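Local structure of benzoylformate Decarboxylase (Polynucleobacter necessarius, 4K9Q) at residues V358-S363 with Q381-I386; I367-E372 with V424-D429; H448-V453 with S518-P523. The protein probably decarboxylates benzoylformate with bound thiamine diphosphate and a magnesium ion as cofactors. All coordinates share one frame; numbering follows the deposited sequence.

Contact 1: residues V358-S363 with Q381-I386; sequences VLKENS and QDVFRI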
loop_
_atom_site.group_PDB
_atom_site.type_symbol
_atom_site.label_atom_id
_atom_site.label_comp_id
_atom_site.label_asym_id
_atom_site.label_seq_id
_atom_site.Cartn_x
_atom_site.Cartn_y
_atom_site.Cartn_z
ATOM N N VAL A 358 10.883 0.026 -48.746
ATOM C CA VAL A 358 11.004 -1.308 -49.335
ATOM C C VAL A 358 10.014 -2.289 -48.701
ATOM O O VAL A 358 9.387 -3.100 -49.383
ATOM C CB VAL A 358 12.451 -1.836 -49.246
ATOM C CG1 VAL A 358 12.518 -3.299 -49.660
ATOM C CG2 VAL A 358 13.347 -0.985 -50.131
ATOM N N LEU A 359 9.847 -2.202 -47.386
ATOM C CA LEU A 359 8.877 -3.065 -46.729
ATOM C C LEU A 359 7.457 -2.721 -47.187
ATOM O O LEU A 359 6.679 -3.606 -47.538
ATOM C CB LEU A 359 8.987 -2.939 -45.214
ATOM C CG LEU A 359 10.291 -3.392 -44.580
ATOM C CD1 LEU A 359 10.235 -3.130 -43.082
ATOM C CD2 LEU A 359 10.509 -4.868 -44.856
ATOM N N LYS A 360 7.135 -1.433 -47.201
ATOM C CA LYS A 360 5.798 -0.990 -47.588
ATOM C C LYS A 360 5.436 -1.446 -49.011
ATOM O O LYS A 360 4.374 -2.042 -49.232
ATOM C CB LYS A 360 5.684 0.533 -47.433
ATOM C CG LYS A 360 4.401 1.136 -47.960
ATOM C CD LYS A 360 3.189 0.637 -47.203
ATOM C CE LYS A 360 1.907 1.133 -47.861
ATOM N NZ LYS A 360 0.701 0.817 -47.057
ATOM N N GLU A 361 6.327 -1.196 -49.964
ATOM C CA GLU A 361 6.011 -1.464 -51.366
ATOM C C GLU A 361 5.931 -2.953 -51.690
ATOM O O GLU A 361 5.444 -3.327 -52.755
ATOM C CB GLU A 361 6.997 -0.749 -52.299
ATOM C CG GLU A 361 8.401 -1.289 -52.249
ATOM C CD GLU A 361 9.417 -0.375 -52.925
ATOM O OE1 GLU A 361 9.060 0.765 -53.308
ATOM O OE2 GLU A 361 10.581 -0.798 -53.062
ATOM N N ASN A 362 6.398 -3.799 -50.773
ATOM C CA ASN A 362 6.319 -5.246 -50.955
ATOM C C ASN A 362 5.333 -5.925 -50.003
ATOM O O ASN A 362 5.273 -7.154 -49.946
ATOM C CB ASN A 362 7.703 -5.889 -50.806
ATOM C CG ASN A 362 8.629 -5.552 -51.961
ATOM O OD1 ASN A 362 8.475 -6.071 -53.069
ATOM N ND2 ASN A 362 9.612 -4.697 -51.702
ATOM N N SER A 363 4.581 -5.123 -49.252
ATOM C CA SER A 363 3.615 -5.660 -48.291
ATOM C C SER A 363 2.276 -5.952 -48.954
ATOM O O SER A 363 1.826 -5.195 -49.817
ATOM C CB SER A 363 3.386 -4.683 -47.137
ATOM O OG SER A 363 4.536 -4.540 -46.324
ATOM N N GLN A 381 5.728 6.720 -39.655
ATOM C CA GLN A 381 4.500 7.478 -39.827
ATOM C C GLN A 381 4.393 8.080 -41.234
ATOM O O GLN A 381 3.298 8.235 -41.760
ATOM C CB GLN A 381 4.395 8.547 -38.743
ATOM C CG GLN A 381 4.162 7.921 -37.375
ATOM C CD GLN A 381 4.309 8.898 -36.230
ATOM O OE1 GLN A 381 4.906 9.961 -36.373
ATOM N NE2 GLN A 381 3.769 8.530 -35.073
ATOM N N ASP A 382 5.528 8.387 -41.854
ATOM C CA ASP A 382 5.498 8.921 -43.216
ATOM C C ASP A 382 5.182 7.829 -44.230
ATOM O O ASP A 382 4.494 8.066 -45.226
ATOM C CB ASP A 382 6.835 9.562 -43.589
ATOM C CG ASP A 382 6.756 10.343 -44.895
ATOM O OD1 ASP A 382 5.827 11.165 -45.030
ATOM O OD2 ASP A 382 7.613 10.131 -45.782
ATOM N N VAL A 383 5.694 6.630 -43.972
ATOM C CA VAL A 383 5.682 5.568 -44.964
ATOM C C VAL A 383 4.457 4.682 -44.832
ATOM O O VAL A 383 3.739 4.448 -45.801
ATOM C CB VAL A 383 6.959 4.698 -44.863
ATOM C CG1 VAL A 383 6.867 3.481 -45.777
ATOM C CG2 VAL A 383 8.212 5.531 -45.187
ATOM N N PHE A 384 4.233 4.180 -43.622
ATOM C CA PHE A 384 3.108 3.291 -43.366
ATOM C C PHE A 384 1.908 4.105 -42.907
ATOM O O PHE A 384 1.691 4.302 -41.713
ATOM C CB PHE A 384 3.471 2.223 -42.320
ATOM C CG PHE A 384 4.285 1.077 -42.867
ATOM C CD1 PHE A 384 3.658 -0.036 -43.423
ATOM C CD2 PHE A 384 5.678 1.112 -42.839
ATOM C CE1 PHE A 384 4.399 -1.098 -43.931
ATOM C CE2 PHE A 384 6.422 0.052 -43.340
ATOM C CZ PHE A 384 5.786 -1.052 -43.894
ATOM N N ARG A 385 1.125 4.592 -43.860
ATOM C CA ARG A 385 -0.062 5.364 -43.517
ATOM C C ARG A 385 -1.239 4.410 -43.345
ATOM O O ARG A 385 -1.829 3.950 -44.318
ATOM C CB ARG A 385 -0.316 6.432 -44.585
ATOM C CG ARG A 385 0.913 7.305 -44.767
ATOM C CD ARG A 385 0.737 8.441 -45.757
ATOM N NE ARG A 385 1.931 9.282 -45.755
ATOM C CZ ARG A 385 1.986 10.518 -46.241
ATOM N NH1 ARG A 385 0.903 11.064 -46.783
ATOM N NH2 ARG A 385 3.119 11.216 -46.177
ATOM N N ILE A 386 -1.548 4.106 -42.090
ATOM C CA ILE A 386 -2.522 3.079 -41.729
ATOM C C ILE A 386 -3.932 3.550 -42.049
ATOM O O ILE A 386 -4.364 4.589 -41.548
ATOM C CB ILE A 386 -2.425 2.783 -40.214
ATOM C CG1 ILE A 386 -0.972 2.445 -39.838
ATOM C CG2 ILE A 386 -3.399 1.676 -39.801
ATOM C CD1 ILE A 386 -0.421 1.216 -40.528
#

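Contact 2: residues I367-E372 with V424-D429; sequences IVLVEE and VTLMGD. With MG (magnesium ion), chain C; TPP (thiamine diphosphate), chain D.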
loop_
_atom_site.group_PDB
_atom_site.type_symbol
_atom_site.label_atom_id
_atom_site.label_comp_id
_atom_site.label_asym_id
_atom_site.label_seq_id
_atom_site.Cartn_x
_atom_site.Cartn_y
_atom_site.Cartn_z
ATOM N N ILE A 367 -2.002 -6.639 -43.578
ATOM C CA ILE A 367 -1.021 -7.063 -42.586
ATOM C C ILE A 367 -1.403 -6.460 -41.240
ATOM O O ILE A 367 -2.250 -5.566 -41.167
ATOM C CB ILE A 367 0.424 -6.601 -42.943
ATOM C CG1 ILE A 367 0.538 -5.073 -42.924
ATOM C CG2 ILE A 367 0.855 -7.153 -44.288
ATOM C CD1 ILE A 367 1.977 -4.575 -43.029
ATOM N N VAL A 368 -0.811 -6.986 -40.176
ATOM C CA VAL A 368 -0.825 -6.310 -38.883
ATOM C C VAL A 368 0.569 -5.721 -38.735
ATOM O O VAL A 368 1.551 -6.387 -39.051
ATOM C CB VAL A 368 -1.122 -7.289 -37.742
ATOM C CG1 VAL A 368 -0.922 -6.609 -36.390
ATOM C CG2 VAL A 368 -2.555 -7.828 -37.863
ATOM N N LEU A 369 0.656 -4.462 -38.307
ATOM C CA LEU A 369 1.945 -3.791 -38.164
ATOM C C LEU A 369 2.166 -3.446 -36.698
ATOM O O LEU A 369 1.318 -2.808 -36.077
ATOM C CB LEU A 369 1.985 -2.508 -39.001
ATOM C CG LEU A 369 3.339 -1.792 -38.953
ATOM C CD1 LEU A 369 4.383 -2.614 -39.658
ATOM C CD2 LEU A 369 3.242 -0.405 -39.590
ATOM N N VAL A 370 3.300 -3.876 -36.155
ATOM C CA VAL A 370 3.671 -3.599 -34.765
ATOM C C VAL A 370 5.011 -2.870 -34.772
ATOM O O VAL A 370 5.845 -3.128 -35.633
ATOM C CB VAL A 370 3.802 -4.920 -33.992
ATOM C CG1 VAL A 370 4.240 -4.671 -32.547
ATOM C CG2 VAL A 370 2.467 -5.676 -34.020
ATOM N N GLU A 371 5.218 -1.938 -33.849
ATOM C CA GLU A 371 6.466 -1.177 -33.856
ATOM C C GLU A 371 7.039 -0.950 -32.456
ATOM O O GLU A 371 6.323 -0.586 -31.521
ATOM C CB GLU A 371 6.290 0.154 -34.604
ATOM C CG GLU A 371 7.426 1.169 -34.429
ATOM C CD GLU A 371 7.305 1.980 -33.143
ATOM O OE1 GLU A 371 8.323 2.104 -32.430
ATOM O OE2 GLU A 371 6.197 2.501 -32.828
ATOM N N GLU A 372 8.338 -1.185 -32.330
ATOM C CA GLU A 372 9.101 -0.832 -31.137
ATOM C C GLU A 372 10.527 -0.566 -31.598
ATOM O O GLU A 372 11.439 -1.346 -31.335
ATOM C CB GLU A 372 9.057 -1.950 -30.092
ATOM C CG GLU A 372 9.604 -1.545 -28.718
ATOM C CD GLU A 372 9.402 -2.621 -27.670
ATOM O OE1 GLU A 372 8.242 -2.875 -27.262
ATOM O OE2 GLU A 372 10.404 -3.229 -27.257
ATOM N N VAL A 424 3.772 -8.027 -39.082
ATOM C CA VAL A 424 5.091 -7.494 -39.394
ATOM C C VAL A 424 5.517 -6.566 -38.260
ATOM O O VAL A 424 4.797 -5.630 -37.909
ATOM C CB VAL A 424 5.059 -6.720 -40.714
ATOM C CG1 VAL A 424 6.417 -6.123 -41.020
ATOM C CG2 VAL A 424 4.630 -7.653 -41.852
ATOM N N THR A 425 6.680 -6.829 -37.681
ATOM C CA THR A 425 7.078 -6.151 -36.440
ATOM C C THR A 425 8.413 -5.414 -36.615
ATOM O O THR A 425 9.454 -6.045 -36.846
ATOM C CB THR A 425 7.145 -7.175 -35.277
ATOM O OG1 THR A 425 5.907 -7.901 -35.214
ATOM C CG2 THR A 425 7.373 -6.472 -33.947
ATOM N N LEU A 426 8.378 -4.084 -36.512
ATOM C CA LEU A 426 9.556 -3.240 -36.728
ATOM C C LEU A 426 10.255 -3.027 -35.389
ATOM O O LEU A 426 9.707 -2.367 -34.504
ATOM C CB LEU A 426 9.129 -1.888 -37.301
ATOM C CG LEU A 426 8.179 -1.935 -38.507
ATOM C CD1 LEU A 426 7.675 -0.528 -38.890
ATOM C CD2 LEU A 426 8.822 -2.643 -39.697
ATOM N N MET A 427 11.450 -3.593 -35.231
ATOM C CA MET A 427 12.109 -3.637 -33.919
ATOM C C MET A 427 13.461 -2.947 -33.943
ATOM O O MET A 427 14.245 -3.152 -34.862
ATOM C CB MET A 427 12.350 -5.093 -33.493
ATOM C CG MET A 427 11.106 -5.921 -33.255
ATOM S SD MET A 427 10.119 -5.306 -31.880
ATOM C CE MET A 427 11.335 -5.222 -30.558
ATOM N N GLY A 428 13.765 -2.162 -32.918
ATOM C CA GLY A 428 15.129 -1.692 -32.761
ATOM C C GLY A 428 16.002 -2.813 -32.215
ATOM O O GLY A 428 15.493 -3.748 -31.586
ATOM N N ASP A 429 17.313 -2.735 -32.441
ATOM C CA ASP A 429 18.209 -3.763 -31.915
ATOM C C ASP A 429 18.288 -3.777 -30.373
ATOM O O ASP A 429 18.372 -4.848 -29.768
ATOM C CB ASP A 429 19.602 -3.751 -32.582
ATOM C CG ASP A 429 20.297 -2.397 -32.526
ATOM O OD1 ASP A 429 19.641 -1.382 -32.267
ATOM O OD2 ASP A 429 21.520 -2.346 -32.791
HETATM MG MG MG C . 19.140 0.760 -32.005
HETATM N "N1'" TPP D . 14.050 0.081 -20.282
HETATM C "C2'" TPP D . 12.704 -0.156 -20.516
HETATM C CM2 TPP D . 12.047 -1.394 -19.984
HETATM N "N3'" TPP D . 11.939 0.750 -21.226
HETATM C "C4'" TPP D . 12.516 1.896 -21.715
HETATM N "N4'" TPP D . 11.771 2.772 -22.386
HETATM C "C5'" TPP D . 13.878 2.126 -21.517
HETATM C "C6'" TPP D . 14.649 1.226 -20.782
HETATM C "C7'" TPP D . 14.511 3.384 -22.051
HETATM N N3 TPP D . 14.686 3.473 -23.495
HETATM C C2 TPP D . 13.863 4.194 -24.345
HETATM S S1 TPP D . 14.310 4.147 -25.892
HETATM C C5 TPP D . 15.580 3.212 -25.537
HETATM C C4 TPP D . 15.708 2.904 -24.186
HETATM C CM4 TPP D . 16.793 2.053 -23.575
HETATM C C6 TPP D . 16.469 2.832 -26.687
HETATM C C7 TPP D . 15.805 2.003 -27.775
HETATM O O7 TPP D . 16.866 1.557 -28.588
HETATM P PA TPP D . 16.602 0.706 -29.926
HETATM O O1A TPP D . 15.528 -0.307 -29.653
HETATM O O2A TPP D . 17.867 0.051 -30.381
HETATM O O3A TPP D . 15.956 1.768 -30.945
HETATM P PB TPP D . 16.674 2.992 -31.702
HETATM O O1B TPP D . 16.407 4.210 -30.879
HETATM O O2B TPP D . 16.005 3.091 -33.055
HETATM O O3B TPP D . 18.149 2.771 -31.811
HETATM O O HOH W 1 17.529 0.447 -33.684
#

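Contact 3: residues H448-V453 with S518-P523; sequences HVIYVV and SVIVVP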
loop_
_atom_site.group_PDB
_atom_site.type_symbol
_atom_site.label_atom_id
_atom_site.label_comp_id
_atom_site.label_asym_id
_atom_site.label_seq_id
_atom_site.Cartn_x
_atom_site.Cartn_y
_atom_site.Cartn_z
ATOM N N HIS A 448 2.617 -16.609 -37.617
ATOM C CA HIS A 448 3.204 -15.921 -38.758
ATOM C C HIS A 448 3.581 -14.507 -38.331
ATOM O O HIS A 448 2.752 -13.592 -38.345
ATOM C CB HIS A 448 2.237 -15.896 -39.937
ATOM C CG HIS A 448 2.890 -15.545 -41.238
ATOM N ND1 HIS A 448 2.199 -15.503 -42.430
ATOM C CD2 HIS A 448 4.171 -15.219 -41.531
ATOM C CE1 HIS A 448 3.027 -15.164 -43.401
ATOM N NE2 HIS A 448 4.232 -14.991 -42.884
ATOM N N VAL A 449 4.838 -14.357 -37.921
ATOM C CA VAL A 449 5.344 -13.102 -37.386
ATOM C C VAL A 449 6.687 -12.839 -38.025
ATOM O O VAL A 449 7.543 -13.720 -38.064
ATOM C CB VAL A 449 5.527 -13.175 -35.844
ATOM C CG1 VAL A 449 6.140 -11.871 -35.312
ATOM C CG2 VAL A 449 4.199 -13.472 -35.146
ATOM N N ILE A 450 6.872 -11.622 -38.513
ATOM C CA ILE A 450 8.087 -11.259 -39.217
ATOM C C ILE A 450 8.740 -10.104 -38.486
ATOM O O ILE A 450 8.218 -8.977 -38.485
ATOM C CB ILE A 450 7.777 -10.828 -40.665
ATOM C CG1 ILE A 450 7.060 -11.957 -41.410
ATOM C CG2 ILE A 450 9.061 -10.431 -41.401
ATOM C CD1 ILE A 450 6.512 -11.537 -42.749
ATOM N N TYR A 451 9.866 -10.382 -37.837
ATOM C CA TYR A 451 10.590 -9.346 -37.120
ATOM C C TYR A 451 11.617 -8.727 -38.039
ATOM O O TYR A 451 12.509 -9.417 -38.525
ATOM C CB TYR A 451 11.302 -9.929 -35.902
ATOM C CG TYR A 451 10.367 -10.451 -34.849
ATOM C CD1 TYR A 451 10.237 -11.818 -34.618
ATOM C CD2 TYR A 451 9.615 -9.572 -34.076
ATOM C CE1 TYR A 451 9.383 -12.300 -33.641
ATOM C CE2 TYR A 451 8.748 -10.045 -33.099
ATOM C CZ TYR A 451 8.640 -11.407 -32.887
ATOM O OH TYR A 451 7.791 -11.880 -31.912
ATOM N N VAL A 452 11.485 -7.427 -38.287
ATOM C CA VAL A 452 12.502 -6.701 -39.032
ATOM C C VAL A 452 13.270 -5.859 -38.028
ATOM O O VAL A 452 12.709 -4.935 -37.423
ATOM C CB VAL A 452 11.898 -5.805 -40.130
ATOM C CG1 VAL A 452 13.005 -5.112 -40.922
ATOM C CG2 VAL A 452 11.024 -6.643 -41.065
ATOM N N VAL A 453 14.540 -6.192 -37.831
ATOM C CA VAL A 453 15.352 -5.526 -36.817
ATOM C C VAL A 453 16.259 -4.470 -37.439
ATOM O O VAL A 453 17.119 -4.778 -38.268
ATOM C CB VAL A 453 16.222 -6.531 -36.029
ATOM C CG1 VAL A 453 16.991 -5.808 -34.910
ATOM C CG2 VAL A 453 15.379 -7.651 -35.462
ATOM N N SER A 518 9.948 -15.379 -38.471
ATOM C CA SER A 518 11.195 -15.025 -39.148
ATOM C C SER A 518 11.841 -13.794 -38.508
ATOM O O SER A 518 11.147 -12.916 -37.992
ATOM C CB SER A 518 10.923 -14.721 -40.626
ATOM O OG SER A 518 10.494 -15.872 -41.347
ATOM N N VAL A 519 13.170 -13.731 -38.567
ATOM C CA VAL A 519 13.922 -12.551 -38.158
ATOM C C VAL A 519 14.784 -12.073 -39.323
ATOM O O VAL A 519 15.570 -12.840 -39.890
ATOM C CB VAL A 519 14.805 -12.847 -36.926
ATOM C CG1 VAL A 519 15.658 -11.638 -36.556
ATOM C CG2 VAL A 519 13.933 -13.265 -35.756
ATOM N N ILE A 520 14.614 -10.811 -39.690
ATOM C CA ILE A 520 15.403 -10.195 -40.748
ATOM C C ILE A 520 16.184 -9.035 -40.148
ATOM O O ILE A 520 15.598 -8.053 -39.702
ATOM C CB ILE A 520 14.497 -9.688 -41.883
ATOM C CG1 ILE A 520 13.659 -10.852 -42.422
ATOM C CG2 ILE A 520 15.327 -9.030 -42.987
ATOM C CD1 ILE A 520 12.631 -10.463 -43.469
ATOM N N VAL A 521 17.506 -9.154 -40.126
ATOM C CA VAL A 521 18.344 -8.128 -39.516
ATOM C C VAL A 521 18.853 -7.181 -40.604
ATOM O O VAL A 521 19.447 -7.619 -41.596
ATOM C CB VAL A 521 19.523 -8.768 -38.732
ATOM C CG1 VAL A 521 20.371 -7.693 -38.053
ATOM C CG2 VAL A 521 18.996 -9.793 -37.713
ATOM N N VAL A 522 18.597 -5.889 -40.423
ATOM C CA VAL A 522 18.976 -4.874 -41.390
ATOM C C VAL A 522 19.939 -3.875 -40.743
ATOM O O VAL A 522 19.538 -3.081 -39.892
ATOM C CB VAL A 522 17.741 -4.109 -41.903
ATOM C CG1 VAL A 522 18.131 -3.205 -43.082
ATOM C CG2 VAL A 522 16.635 -5.084 -42.295
ATOM N N PRO A 523 21.225 -3.927 -41.119
ATOM C CA PRO A 523 22.149 -2.904 -40.619
ATOM C C PRO A 523 21.791 -1.549 -41.222
ATOM O O PRO A 523 21.596 -1.450 -42.439
ATOM C CB PRO A 523 23.515 -3.362 -41.142
ATOM C CG PRO A 523 23.322 -4.747 -41.643
ATOM C CD PRO A 523 21.882 -4.889 -42.016
#

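Contact 1: residues V358-S363 with Q381-I386
Lys360 lies over one face of the Phe384 ring, and this CH-pi contact is the heart of the meeting between the end of helix 352-361 and the residues that close helix 377-383. Its CB stands 4.1 Å from the Phe384 ring centroid, displaced toward the rim. The lysine chain bends at its second torsion (chi2 63°), which carries CD back alongside the ring, 3.9 Å from Phe384 CD1. The aliphatic part of a charged side chain thus serves as a lid, while its ammonium end runs on past the phenylalanine. Val383 extends the same apolar patch: its CG1 meets Lys360 CB at 3.6 Å, the two side chains sliding past each other in opposite directions. At the ring edge, in plane, sits Leu359, with CB 3.9 Å from Phe384 CZ.

No hydrogen bond joins the two segments; the polar groups instead fix each chain turn separately. Ser363 OG donates to Leu359 O at 2.6 Å, from above the carbonyl plane, while the backbone N of Asn362 reaches the same oxygen from the opposite face. Asn362 ND2 in turn bonds to Val358 O, so two carbonyls of the last helical turn receive bonds from side chains that follow it. Within 381-386, Arg385 grips Asp382 side-on: NE bonds to the backbone O of Asp382 at 2.9 Å, and NH2 forms a salt bridge with Asp382 OD1. This clasp spans Phe384, the first residue to leave helical geometry. Farther out, Asp382 OD2 accepts from His353 NE2, and Ser363 OG is also bonded to Tyr508 OH. The arrangement is plain helix-end packing beside the parallel sheet of an alpha/beta domain, with Phe384 resting on Leu369 of strand 368-372.

Contact 2: residues I367-E372 with V424-D429
Strands 368-372 and 424-428 pair in parallel as neighbours in the six-stranded sheet of the C-terminal thiamine diphosphate-binding domain, entirely buried. Five backbone hydrogen bonds join them, from Val424 N to Val368 O (2.8 Å) through to Gly428 N to Glu372 O (2.9 Å). On one face, Leu369 CD1 lies 4.0 Å from Leu426 CD1, the two side chains crossing at a slant. On the other, Val370 and Thr425 stand side by side, with Val370 CB 3.8 Å from Thr425 OG1, a buried hydroxyl for which the model offers no partner. Next along this face, the bend of Met427 at chi2 (-64°) brings SD to 3.9 Å from Glu372 CB, and that at chi3 turns CE toward Glu372 OE2. The Glu372 carboxylate continues past it to the backbone N atoms of Asp403 and Gly401.

Where the pairing ends, the cofactor begins. Gly428 CA comes within 3.4 Å of TPP O1A, the backbone itself lying against the diphosphate. Asp429 OD1 binds the magnesium ion at 2.2 Å, which also holds TPP O2A and O3B, with Asn456 and Glu458 completing the protein ligands. The chemistry therefore passes from apolar sheet core to an acidic metal ligand that anchors the diphosphate through magnesium.

Contact 3: residues H448-V453 with S518-P523
Tyr451 and Val519 occupy the same face of a parallel strand pair, and their side chains meet at a slant: Tyr451 CD1 lies 4.1 Å from Val519 CG2. The ring leans back along its own strand. Its CG is anti to the carbonyl carbon (chi1 -66°), which lays one ring face over Val449 CG1, toward the rim. The hydroxyl reaches away from strand 517-523 to Leu404 O, so the phenol is held by apolar packing along its body and by a hydrogen bond at its end. Val519 also has a second neighbour on this face, as its other methyl, CG1, meets Val453 CG2 at 4.1 Å. One valine is thus shared between Tyr451 and Val453, each branch serving a different partner.

On the opposite face the packing is between aliphatic side chains. Ile450 and Ile520 stand side by side and point the same way, with Ile450 CG2 4.1 Å from Ile520 CD1. Farther along, Val452 CG1 approaches Val522 CG2 to 3.9 Å, the pair crossing rather than running alongside.

Five hydrogen bonds underlie this packing and set its spacing. The middle one, Ile520 N to Tyr451 O at 2.8 Å, is close to straight, with an angle of 172° at the hydrogen. Tyr451 N donates to Ser518 O, so Tyr451 is bonded through both its N and its O, as is Val453. The strands run 15° apart.

Strand 449-455 lies between 423-428 and 517-523, while strand 494-497 borders 517-523 beyond. Helix 501-513 covers the face of Ile450 and Ile520 through Ala511, Leu512 and Leu504; on the other face, helix 403-417 packs against Val449 and Tyr451 through Ala407, Ala411 and Val408.

How the contacts relate
Contacts 2 and 3 are wholly buried pairings within one parallel sheet and join directly, since strands 423-428 and 449-455 are neighbours: Thr425 N and O probably bond to Ile450 O and Val452 N. Contact 1, by contrast, flanks that sheet, includes the exposed Lys360 and depends on side-chain packing without a hydrogen bond across. It still touches the sheet, as Leu359 CD1 reaches Leu426 CD2 (3.7 Å) of contact 2 and Val452 CG1 (4.0 Å) of contact 3. Backbone bonding dominates both strand pairs, yet only contact 2 extends into metal and cofactor chemistry; contact 3 remains aliphatic and aromatic, with Val453 beside Met427 and near Asp429.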